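Local coordinates for FERM, ARHGEF and pleckstrin domain-containing protein 2 (Mus musculus, PDB 6D2K) that activates the GTPase RAC1 as a guanine nucleotide exchange factor and takes part in semaphorin responses, actin remodelling and the regulation of integrin activation, at residues Leu103-Leu108 with Glu178-Val183; Arg110-Glu115 with Asn122-Leu127; Glu20-Glu25 with Trp38-Leu43; Ile10-Leu15 with Phe49-Lys54. All blocks are in the same frame, centred on the assembly; numbering follows the deposited sequence.

How the interactions relate
From the N terminus, interaction 4 opens with residues 10-15 of the ubiquitin-like lobe and closes at 49-54. Within that loop interaction 3 joins strand 19-24 to the end of helix 30-41, and V12 N lies 2.8 Å from E20 O, a probable hydrogen bond. In the helical central lobe the scheme is repeated: interaction 1 runs from 103-108 to 178-183 and contains interaction 2, which pairs 110-115 with 122-127. The two nests follow in series without crossing. Helix 98-113 serves both interactions 1 and 2 and also joins the lobes: L15 of interaction 4 packs against L103 and Q107, while L43 of interaction 3 meets L103.

Interaction 1 (Leu103-Leu108 with Glu178-Val183); sequences LFALQL and ESDFQV
A105 presents its methyl group to the side chain of D180, where CB of A105 lies 3.7 Å from OD2 of D180 and also meets the stem of that aspartate, its own CB being 4.1 Å from D180 CB. This is plain van der Waals contact, and no hydrogen bond links the two segments. The same methyl also touches V183, with A105 CB 4.2 Å from V183 CG1. A chi1 of 167° turns that branch away from the valine's own N and across the interface to a second partner: V183 CG1 is also 4.2 Å from L108 CD1. The side chains of L108 and V183 run antiparallel past each other and touch through one methyl each. The axes of the two short segments come within 9.1 Å at an angle of 52°, with A105 and D180 nearest each other by CA. H130 of helix 121-136 also packs on V183, and L108 reaches further along helix 176-187 to L184 and A187. The buried crossing thus joins helices 98-113 and 176-187 in the all-helical central lobe of the FERM domain, a fold resembling acyl-CoA-binding protein.

Interaction 2 (Arg110-Glu115 with Asn122-Leu127); sequences RDLLEE and NTAALL
A chi1 of -177° sets CG of L112 opposite its own backbone N and, with chi2 at 66°, extends the side chain toward helix 121-136, where both methyls rest on A124 and CD2 reaches on to L127. L112 CD1 is 4.3 Å from A124 CB. The other branch lies farther along: L112 CD2 is 4.3 Å from A124 O and 4.5 Å from L127 CB. One leucine therefore makes the whole contact from its side, resting on two residues a helical turn apart. Nothing polar ties the segments together; all three touching residues are buried and the distances are those of ordinary, fairly relaxed apolar packing. The backbones stay well apart, with the CA atoms of L112 and A124 separated by 7.8 Å, so the length of the leucine is what bridges the space between them.

L112 also belongs to the closing turn of its helix. E115 leaves the helical conformation with positive phi (64°) in a Schellman motif, and E115 N bonds to L112 O at 3.1 Å. On other sides of the same helix end, D111 forms a salt bridge to R196 and E114 forms salt bridges to R82 and R116. Across the interface L127 continues the apolar layer onto V183 and I186 of helix 176-187. The arrangement joins two successive helices, 98-113 and 121-136, through their apolar sides at the short connection between them, and is part of the helical bundle that forms the central lobe of a FERM domain.

Interaction 3 (Glu20-Glu25 with Trp38-Leu43); sequences ELFDIE and WKHLNL
The imidazole of H40 has E20 over one of its faces: CB of E20 stands 4.2 Å above the ring plane, displaced toward the rim. From there the bend at chi2 (-66°) folds the carboxylate back over the rim of that same face, its plane 23° from that of the ring. No hydrogen bond is made between the two groups. The carboxylate and ring are modelled uncomfortably close, so their exact spacing is doubtful. The ring of F22 is approached differently: CB of H40 sits at its edge, near the ring plane, 4.1 Å from CZ of F22. The phenylalanine and histidine side chains cross at about a right angle. While CB of H40, fixed by the backbone, touches F22, a chi1 of 169° directs the imidazole away from its own backbone N and to E20. An alanine here in place of E20 keeps CB but takes away the rest of the chain lying over the ring; that face would probably be less covered and the imidazole freer to turn about chi2.

The helix bearing H40 ends directly afterwards in a Schellman motif: N42 takes positive phi, and L43 N bonds to W38 O at 2.9 Å. F22 continues inward from this partly exposed margin onto L33, Q36 and V37 of helix 30-41, and onto V12 of the adjacent strand. The contact thereby fastens the outermost strand, 19-24, to the C-terminal end of helix 30-41, which packs on the ubiquitin-like sheet; just past that end, L43 reaches L103 of helix 98-113.

Interaction 4 (Ile10-Leu15 with Phe49-Lys54); sequences IRVKLL and FGLEFK
The ubiquitin-like N-terminal lobe of the FERM domain brings strands 8-13 and 49-54 together through their side chains, since strand 79-85 lies between them in the sheet and no backbone bond can join them directly. V12 and L51 reach each other across that strand: V12 CG1 is 4.0 Å from L51 CD2, whereas the CA atoms of the pair are 8.2 Å apart. A chi1 of 175° turns CG1 of V12 toward L51 CD2, and the valine and leucine, set nearly perpendicular, meet through one methyl each.

Just beyond the first strand, L15 makes the second contact. Its CD1 comes to the edge of the F49 ring, near the ring plane, with L15 CD1 4.2 Å from CE1 of F49. This pair lies at the border of the lobe: L15 packs on L106, Q107 and R110 of helix 98-113, and F49 on L103 of the same helix. One contact thus belongs to the apolar core between the beta-grasp sheet and its helix, and the other to the junction between the ubiquitin-like and helical lobes of the FERM cloverleaf.

Interaction 1 (Leu103-Leu108 with Glu178-Val183)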
# COMPACT_ATOMS: atom_id res chain seq x y z
N LEU A 103 -12.55 -1.76 1.93
CA LEU A 103 -11.16 -2.13 2.23
C LEU A 103 -10.17 -1.05 1.79
O LEU A 103 -9.20 -0.78 2.49
CB LEU A 103 -10.80 -3.48 1.61
CG LEU A 103 -11.54 -4.68 2.21
CD1 LEU A 103 -10.91 -5.96 1.66
CD2 LEU A 103 -11.54 -4.67 3.74
N PHE A 104 -10.42 -0.42 0.64
CA PHE A 104 -9.53 0.66 0.21
C PHE A 104 -9.57 1.85 1.17
O PHE A 104 -8.54 2.46 1.45
CB PHE A 104 -9.85 1.12 -1.23
CG PHE A 104 -9.01 0.45 -2.28
CD1 PHE A 104 -7.99 1.15 -2.92
CD2 PHE A 104 -9.23 -0.87 -2.65
CE1 PHE A 104 -7.20 0.55 -3.89
CE2 PHE A 104 -8.44 -1.49 -3.63
CZ PHE A 104 -7.42 -0.77 -4.25
N ALA A 105 -10.75 2.20 1.67
CA ALA A 105 -10.83 3.28 2.65
C ALA A 105 -10.03 2.94 3.91
O ALA A 105 -9.36 3.82 4.48
CB ALA A 105 -12.29 3.60 3.00
N LEU A 106 -10.09 1.67 4.33
CA LEU A 106 -9.32 1.22 5.50
C LEU A 106 -7.82 1.28 5.22
O LEU A 106 -7.02 1.60 6.10
CB LEU A 106 -9.71 -0.21 5.91
CG LEU A 106 -11.11 -0.39 6.52
CD1 LEU A 106 -11.32 -1.84 6.96
CD2 LEU A 106 -11.27 0.56 7.70
N GLN A 107 -7.43 0.97 3.99
CA GLN A 107 -6.01 1.03 3.63
C GLN A 107 -5.52 2.47 3.68
O GLN A 107 -4.43 2.75 4.20
CB GLN A 107 -5.81 0.45 2.22
CG GLN A 107 -4.40 0.66 1.64
CD GLN A 107 -3.35 -0.17 2.34
OE1 GLN A 107 -2.36 0.35 2.86
NE2 GLN A 107 -3.55 -1.46 2.34
N LEU A 108 -6.32 3.38 3.15
CA LEU A 108 -5.95 4.79 3.15
C LEU A 108 -5.90 5.34 4.57
O LEU A 108 -5.03 6.16 4.89
CB LEU A 108 -6.90 5.59 2.26
CG LEU A 108 -6.72 5.21 0.79
CD1 LEU A 108 -7.94 5.71 0.02
CD2 LEU A 108 -5.41 5.76 0.19
N GLU A 178 -21.23 5.93 1.33
CA GLU A 178 -21.02 7.30 0.84
C GLU A 178 -19.75 7.88 1.41
O GLU A 178 -19.00 8.57 0.71
CB GLU A 178 -22.20 8.20 1.23
CG GLU A 178 -23.50 7.87 0.54
CD GLU A 178 -24.67 8.68 1.08
OE1 GLU A 178 -25.57 9.03 0.28
OE2 GLU A 178 -24.71 8.95 2.28
N SER A 179 -19.52 7.59 2.69
CA SER A 179 -18.35 8.08 3.40
C SER A 179 -17.07 7.48 2.84
O SER A 179 -16.11 8.20 2.64
CB SER A 179 -18.46 7.78 4.90
OG SER A 179 -19.66 8.33 5.42
N ASP A 180 -17.08 6.18 2.57
CA ASP A 180 -15.92 5.53 1.96
C ASP A 180 -15.66 6.17 0.60
O ASP A 180 -14.52 6.41 0.23
CB ASP A 180 -16.18 4.04 1.74
CG ASP A 180 -16.23 3.24 3.02
OD1 ASP A 180 -16.66 2.08 2.95
OD2 ASP A 180 -15.86 3.75 4.09
N PHE A 181 -16.72 6.41 -0.17
CA PHE A 181 -16.54 6.97 -1.50
C PHE A 181 -15.85 8.32 -1.42
O PHE A 181 -14.98 8.63 -2.24
CB PHE A 181 -17.88 7.12 -2.24
CG PHE A 181 -17.74 7.70 -3.61
CD1 PHE A 181 -17.19 6.96 -4.64
CD2 PHE A 181 -18.12 9.01 -3.86
CE1 PHE A 181 -17.05 7.51 -5.92
CE2 PHE A 181 -17.97 9.56 -5.13
CZ PHE A 181 -17.44 8.81 -6.15
N GLN A 182 -16.23 9.12 -0.44
CA GLN A 182 -15.61 10.43 -0.28
C GLN A 182 -14.14 10.30 0.11
O GLN A 182 -13.32 11.08 -0.33
CB GLN A 182 -16.35 11.25 0.77
CG GLN A 182 -17.79 11.50 0.39
CD GLN A 182 -18.01 12.89 -0.09
OE1 GLN A 182 -18.78 13.65 0.50
NE2 GLN A 182 -17.30 13.26 -1.15
N VAL A 183 -13.82 9.32 0.95
CA VAL A 183 -12.42 9.09 1.31
C VAL A 183 -11.60 8.79 0.05
O VAL A 183 -10.51 9.37 -0.15
CB VAL A 183 -12.28 7.97 2.36
CG1 VAL A 183 -10.81 7.51 2.49
CG2 VAL A 183 -12.81 8.43 3.71

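Interaction 2 (Arg110-Glu115 with Asn122-Leu127)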
# COMPACT_ATOMS: atom_id res chain seq x y z
N ARG A 110 -5.03 3.55 7.13
CA ARG A 110 -3.75 3.06 7.64
C ARG A 110 -2.58 3.90 7.11
O ARG A 110 -1.66 4.23 7.88
CB ARG A 110 -3.53 1.58 7.30
CG ARG A 110 -2.11 1.10 7.59
CD ARG A 110 -1.73 -0.15 6.79
NE ARG A 110 -2.42 -1.31 7.28
CZ ARG A 110 -2.55 -2.46 6.64
NH1 ARG A 110 -2.04 -2.62 5.43
NH2 ARG A 110 -3.23 -3.44 7.21
N ASP A 111 -2.61 4.24 5.82
CA ASP A 111 -1.52 5.01 5.23
C ASP A 111 -1.44 6.40 5.83
O ASP A 111 -0.36 6.97 5.96
CB ASP A 111 -1.66 5.09 3.70
CG ASP A 111 -1.40 3.76 3.02
OD1 ASP A 111 -1.77 3.62 1.84
OD2 ASP A 111 -0.84 2.84 3.67
N LEU A 112 -2.58 6.96 6.21
CA LEU A 112 -2.59 8.26 6.89
C LEU A 112 -1.96 8.13 8.29
O LEU A 112 -1.09 8.91 8.66
CB LEU A 112 -4.03 8.80 6.96
CG LEU A 112 -4.23 10.19 7.56
CD1 LEU A 112 -3.58 11.26 6.71
CD2 LEU A 112 -5.72 10.48 7.72
N LEU A 113 -2.38 7.11 9.03
CA LEU A 113 -1.88 6.87 10.39
C LEU A 113 -0.38 6.62 10.40
O LEU A 113 0.35 7.11 11.27
CB LEU A 113 -2.61 5.68 11.01
CG LEU A 113 -2.11 5.20 12.38
CD1 LEU A 113 -2.26 6.30 13.43
CD2 LEU A 113 -2.85 3.94 12.81
N GLU A 114 0.08 5.85 9.42
CA GLU A 114 1.49 5.48 9.30
C GLU A 114 2.34 6.57 8.63
O GLU A 114 3.54 6.39 8.44
CB GLU A 114 1.62 4.13 8.57
CG GLU A 114 1.10 2.99 9.45
CD GLU A 114 1.21 1.59 8.84
OE1 GLU A 114 1.63 1.43 7.68
OE2 GLU A 114 0.85 0.63 9.56
N GLU A 115 1.72 7.70 8.31
CA GLU A 115 2.42 8.85 7.73
C GLU A 115 3.01 8.57 6.35
O GLU A 115 4.02 9.15 5.96
CB GLU A 115 3.48 9.37 8.71
CG GLU A 115 2.89 9.69 10.09
CD GLU A 115 3.92 10.24 11.06
OE1 GLU A 115 4.09 11.47 11.09
OE2 GLU A 115 4.53 9.43 11.78
N ASN A 122 -5.88 20.59 6.64
CA ASN A 122 -7.32 20.55 6.45
C ASN A 122 -7.75 19.28 5.74
O ASN A 122 -8.75 18.67 6.10
CB ASN A 122 -7.84 21.77 5.68
CG ASN A 122 -8.16 22.94 6.59
OD1 ASN A 122 -8.99 22.83 7.49
ND2 ASN A 122 -7.53 24.07 6.34
N THR A 123 -6.98 18.88 4.73
CA THR A 123 -7.35 17.69 3.99
C THR A 123 -7.28 16.41 4.83
O THR A 123 -8.14 15.51 4.70
CB THR A 123 -6.54 17.57 2.70
OG1 THR A 123 -6.81 18.72 1.90
CG2 THR A 123 -6.94 16.31 1.93
N ALA A 124 -6.27 16.33 5.70
CA ALA A 124 -6.17 15.19 6.60
C ALA A 124 -7.39 15.15 7.51
O ALA A 124 -7.98 14.09 7.73
CB ALA A 124 -4.89 15.30 7.44
N ALA A 125 -7.73 16.31 8.06
CA ALA A 125 -8.88 16.45 8.96
C ALA A 125 -10.17 16.06 8.25
O ALA A 125 -11.05 15.39 8.84
CB ALA A 125 -8.95 17.88 9.46
N LEU A 126 -10.30 16.49 6.99
CA LEU A 126 -11.47 16.13 6.20
C LEU A 126 -11.55 14.62 5.96
O LEU A 126 -12.61 14.01 6.10
CB LEU A 126 -11.46 16.90 4.88
CG LEU A 126 -12.64 16.64 3.94
CD1 LEU A 126 -13.97 17.02 4.63
CD2 LEU A 126 -12.43 17.40 2.63
N LEU A 127 -10.44 14.00 5.58
CA LEU A 127 -10.40 12.54 5.43
C LEU A 127 -10.86 11.85 6.71
O LEU A 127 -11.70 10.94 6.66
CB LEU A 127 -8.97 12.07 5.09
CG LEU A 127 -8.58 12.22 3.63
CD1 LEU A 127 -7.07 12.01 3.47
CD2 LEU A 127 -9.34 11.22 2.77

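Interaction 3 (Glu20-Glu25 with Trp38-Leu43)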
# COMPACT_ATOMS: atom_id res chain seq x y z
N GLU A 20 -6.76 -12.82 12.26
CA GLU A 20 -7.28 -14.15 11.99
C GLU A 20 -6.12 -15.12 11.89
O GLU A 20 -5.06 -14.77 11.39
CB GLU A 20 -8.11 -14.16 10.70
CG GLU A 20 -9.61 -13.95 10.91
CD GLU A 20 -10.26 -15.10 11.68
OE1 GLU A 20 -10.29 -15.04 12.92
OE2 GLU A 20 -10.73 -16.08 11.04
N LEU A 21 -6.32 -16.34 12.40
CA LEU A 21 -5.27 -17.35 12.44
C LEU A 21 -5.48 -18.37 11.32
O LEU A 21 -6.60 -18.85 11.11
CB LEU A 21 -5.27 -18.05 13.80
CG LEU A 21 -5.21 -17.11 15.01
CD1 LEU A 21 -5.47 -17.88 16.30
CD2 LEU A 21 -3.87 -16.39 15.09
N PHE A 22 -4.41 -18.68 10.60
CA PHE A 22 -4.48 -19.64 9.50
C PHE A 22 -3.41 -20.70 9.68
O PHE A 22 -2.24 -20.38 9.84
CB PHE A 22 -4.29 -18.95 8.15
CG PHE A 22 -5.36 -17.95 7.82
CD1 PHE A 22 -6.39 -18.28 6.96
CD2 PHE A 22 -5.33 -16.69 8.38
CE1 PHE A 22 -7.38 -17.35 6.66
CE2 PHE A 22 -6.31 -15.77 8.09
CZ PHE A 22 -7.34 -16.10 7.24
N ASP A 23 -3.82 -21.96 9.64
CA ASP A 23 -2.88 -23.06 9.76
C ASP A 23 -2.58 -23.63 8.39
O ASP A 23 -3.49 -23.98 7.63
CB ASP A 23 -3.45 -24.14 10.69
CG ASP A 23 -3.59 -23.65 12.12
OD1 ASP A 23 -2.61 -23.08 12.64
OD2 ASP A 23 -4.67 -23.84 12.71
N ILE A 24 -1.31 -23.70 8.04
CA ILE A 24 -0.94 -24.11 6.69
C ILE A 24 0.36 -24.91 6.71
O ILE A 24 1.21 -24.70 7.58
CB ILE A 24 -0.77 -22.88 5.79
CG1 ILE A 24 -0.70 -23.29 4.32
CG2 ILE A 24 0.45 -22.09 6.20
CD1 ILE A 24 -0.96 -22.15 3.37
N GLU A 25 0.50 -25.82 5.76
CA GLU A 25 1.74 -26.57 5.61
C GLU A 25 2.81 -25.64 5.08
O GLU A 25 2.63 -25.00 4.05
CB GLU A 25 1.56 -27.76 4.68
CG GLU A 25 0.63 -28.81 5.24
CD GLU A 25 0.36 -29.93 4.26
OE1 GLU A 25 -0.36 -29.69 3.26
OE2 GLU A 25 0.86 -31.05 4.49
N TRP A 38 -8.68 -14.79 1.08
CA TRP A 38 -9.71 -14.25 0.20
C TRP A 38 -11.07 -14.90 0.50
O TRP A 38 -12.11 -14.26 0.38
CB TRP A 38 -9.38 -14.45 -1.27
CG TRP A 38 -8.03 -13.92 -1.76
CD1 TRP A 38 -7.36 -14.31 -2.87
CD2 TRP A 38 -7.21 -12.92 -1.12
NE1 TRP A 38 -6.18 -13.62 -2.98
CE2 TRP A 38 -6.06 -12.77 -1.92
CE3 TRP A 38 -7.33 -12.15 0.04
CZ2 TRP A 38 -5.04 -11.87 -1.60
CZ3 TRP A 38 -6.31 -11.25 0.36
CH2 TRP A 38 -5.18 -11.12 -0.47
N LYS A 39 -11.04 -16.17 0.89
CA LYS A 39 -12.26 -16.90 1.24
C LYS A 39 -12.82 -16.44 2.57
O LYS A 39 -14.03 -16.21 2.71
CB LYS A 39 -11.99 -18.40 1.32
CG LYS A 39 -11.93 -19.10 -0.02
CD LYS A 39 -12.37 -20.56 0.12
CE LYS A 39 -12.33 -21.04 1.58
NZ LYS A 39 -13.53 -20.61 2.37
N HIS A 40 -11.96 -16.32 3.57
CA HIS A 40 -12.37 -15.83 4.87
C HIS A 40 -13.07 -14.48 4.71
O HIS A 40 -14.04 -14.20 5.40
CB HIS A 40 -11.18 -15.70 5.82
CG HIS A 40 -11.50 -14.97 7.08
ND1 HIS A 40 -12.16 -15.56 8.13
CD2 HIS A 40 -11.27 -13.68 7.45
CE1 HIS A 40 -12.32 -14.67 9.10
NE2 HIS A 40 -11.79 -13.53 8.71
N LEU A 41 -12.58 -13.66 3.77
CA LEU A 41 -13.10 -12.31 3.59
C LEU A 41 -14.22 -12.22 2.56
O LEU A 41 -14.92 -11.21 2.49
CB LEU A 41 -11.98 -11.34 3.18
CG LEU A 41 -10.89 -11.13 4.22
CD1 LEU A 41 -9.78 -10.21 3.68
CD2 LEU A 41 -11.46 -10.60 5.53
N ASN A 42 -14.36 -13.26 1.75
CA ASN A 42 -15.23 -13.21 0.59
C ASN A 42 -14.86 -12.00 -0.26
O ASN A 42 -15.70 -11.16 -0.60
CB ASN A 42 -16.70 -13.17 1.03
CG ASN A 42 -17.12 -14.45 1.74
OD1 ASN A 42 -16.91 -15.54 1.22
ND2 ASN A 42 -17.70 -14.31 2.92
N LEU A 43 -13.57 -11.91 -0.57
CA LEU A 43 -13.01 -10.81 -1.35
C LEU A 43 -12.96 -11.15 -2.84
O LEU A 43 -12.04 -11.83 -3.29
CB LEU A 43 -11.61 -10.48 -0.83
CG LEU A 43 -10.86 -9.33 -1.50
CD1 LEU A 43 -11.72 -8.06 -1.46
CD2 LEU A 43 -9.51 -9.10 -0.85

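Interaction 4 (Ile10-Leu15 with Phe49-Lys54)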
# COMPACT_ATOMS: atom_id res chain seq x y z
N ILE A 10 -0.18 -19.13 11.24
CA ILE A 10 0.16 -17.82 10.72
C ILE A 10 -0.89 -16.81 11.17
O ILE A 10 -2.08 -17.04 10.99
CB ILE A 10 0.25 -17.86 9.19
CG1 ILE A 10 1.34 -18.86 8.78
CG2 ILE A 10 0.56 -16.48 8.63
CD1 ILE A 10 1.53 -19.00 7.29
N ARG A 11 -0.46 -15.71 11.79
CA ARG A 11 -1.38 -14.65 12.17
C ARG A 11 -1.52 -13.66 11.03
O ARG A 11 -0.51 -13.15 10.53
CB ARG A 11 -0.88 -13.94 13.43
CG ARG A 11 -0.81 -14.85 14.66
CD ARG A 11 -0.25 -14.13 15.88
NE ARG A 11 -1.09 -13.02 16.33
CZ ARG A 11 -2.25 -13.16 16.97
NH1 ARG A 11 -2.72 -14.38 17.23
NH2 ARG A 11 -2.94 -12.10 17.34
N VAL A 12 -2.75 -13.40 10.60
CA VAL A 12 -2.96 -12.43 9.53
C VAL A 12 -3.70 -11.22 10.08
O VAL A 12 -4.84 -11.34 10.51
CB VAL A 12 -3.71 -13.03 8.33
CG1 VAL A 12 -4.02 -11.93 7.29
CG2 VAL A 12 -2.85 -14.12 7.69
N LYS A 13 -3.02 -10.08 10.10
CA LYS A 13 -3.63 -8.85 10.57
C LYS A 13 -4.41 -8.24 9.42
O LYS A 13 -3.85 -7.94 8.38
CB LYS A 13 -2.56 -7.87 11.08
CG LYS A 13 -3.14 -6.60 11.71
CD LYS A 13 -2.04 -5.71 12.28
CE LYS A 13 -2.63 -4.59 13.14
NZ LYS A 13 -3.33 -5.13 14.34
N LEU A 14 -5.72 -8.08 9.62
CA LEU A 14 -6.61 -7.61 8.56
C LEU A 14 -6.65 -6.09 8.56
O LEU A 14 -6.06 -5.46 9.42
CB LEU A 14 -8.00 -8.21 8.76
CG LEU A 14 -8.00 -9.75 8.71
CD1 LEU A 14 -9.35 -10.33 9.09
CD2 LEU A 14 -7.56 -10.24 7.34
N LEU A 15 -7.33 -5.50 7.58
CA LEU A 15 -7.31 -4.04 7.41
C LEU A 15 -8.10 -3.29 8.50
O LEU A 15 -7.86 -2.11 8.74
CB LEU A 15 -7.79 -3.66 6.01
CG LEU A 15 -6.68 -3.62 4.96
CD1 LEU A 15 -7.26 -3.60 3.55
CD2 LEU A 15 -5.77 -2.41 5.19
N PHE A 49 -4.98 -7.02 -4.09
CA PHE A 49 -4.49 -7.15 -2.72
C PHE A 49 -3.34 -8.14 -2.59
O PHE A 49 -3.08 -8.94 -3.49
CB PHE A 49 -5.62 -7.57 -1.77
CG PHE A 49 -6.72 -6.55 -1.65
CD1 PHE A 49 -6.73 -5.65 -0.60
CD2 PHE A 49 -7.72 -6.46 -2.61
CE1 PHE A 49 -7.73 -4.71 -0.48
CE2 PHE A 49 -8.73 -5.51 -2.49
CZ PHE A 49 -8.73 -4.64 -1.44
N GLY A 50 -2.66 -8.05 -1.45
CA GLY A 50 -1.60 -8.98 -1.11
C GLY A 50 -1.47 -9.12 0.39
O GLY A 50 -2.24 -8.52 1.16
N LEU A 51 -0.50 -9.92 0.82
CA LEU A 51 -0.15 -10.04 2.22
C LEU A 51 1.31 -9.64 2.33
O LEU A 51 2.12 -10.04 1.51
CB LEU A 51 -0.33 -11.47 2.71
CG LEU A 51 -1.76 -12.03 2.72
CD1 LEU A 51 -1.71 -13.49 3.16
CD2 LEU A 51 -2.63 -11.22 3.64
N GLU A 52 1.63 -8.84 3.34
CA GLU A 52 2.99 -8.36 3.49
C GLU A 52 3.50 -8.65 4.89
O GLU A 52 2.71 -8.79 5.83
CB GLU A 52 3.09 -6.86 3.18
CG GLU A 52 2.11 -5.97 3.96
CD GLU A 52 2.23 -4.50 3.61
OE1 GLU A 52 1.54 -3.67 4.26
OE2 GLU A 52 3.00 -4.17 2.70
N PHE A 53 4.81 -8.75 5.02
CA PHE A 53 5.43 -8.94 6.31
C PHE A 53 6.66 -8.04 6.42
O PHE A 53 7.23 -7.62 5.42
CB PHE A 53 5.78 -10.41 6.57
CG PHE A 53 6.66 -11.02 5.52
CD1 PHE A 53 8.03 -11.11 5.70
CD2 PHE A 53 6.12 -11.53 4.36
CE1 PHE A 53 8.84 -11.68 4.74
CE2 PHE A 53 6.91 -12.10 3.39
CZ PHE A 53 8.27 -12.18 3.58
N LYS A 54 7.05 -7.73 7.65
CA LYS A 54 8.16 -6.83 7.89
C LYS A 54 9.41 -7.66 8.13
O LYS A 54 9.41 -8.56 8.96
CB LYS A 54 7.85 -5.94 9.10
CG LYS A 54 8.41 -4.53 9.02
CD LYS A 54 7.89 -3.69 10.18
CE LYS A 54 8.36 -2.24 10.07
NZ LYS A 54 7.87 -1.41 11.20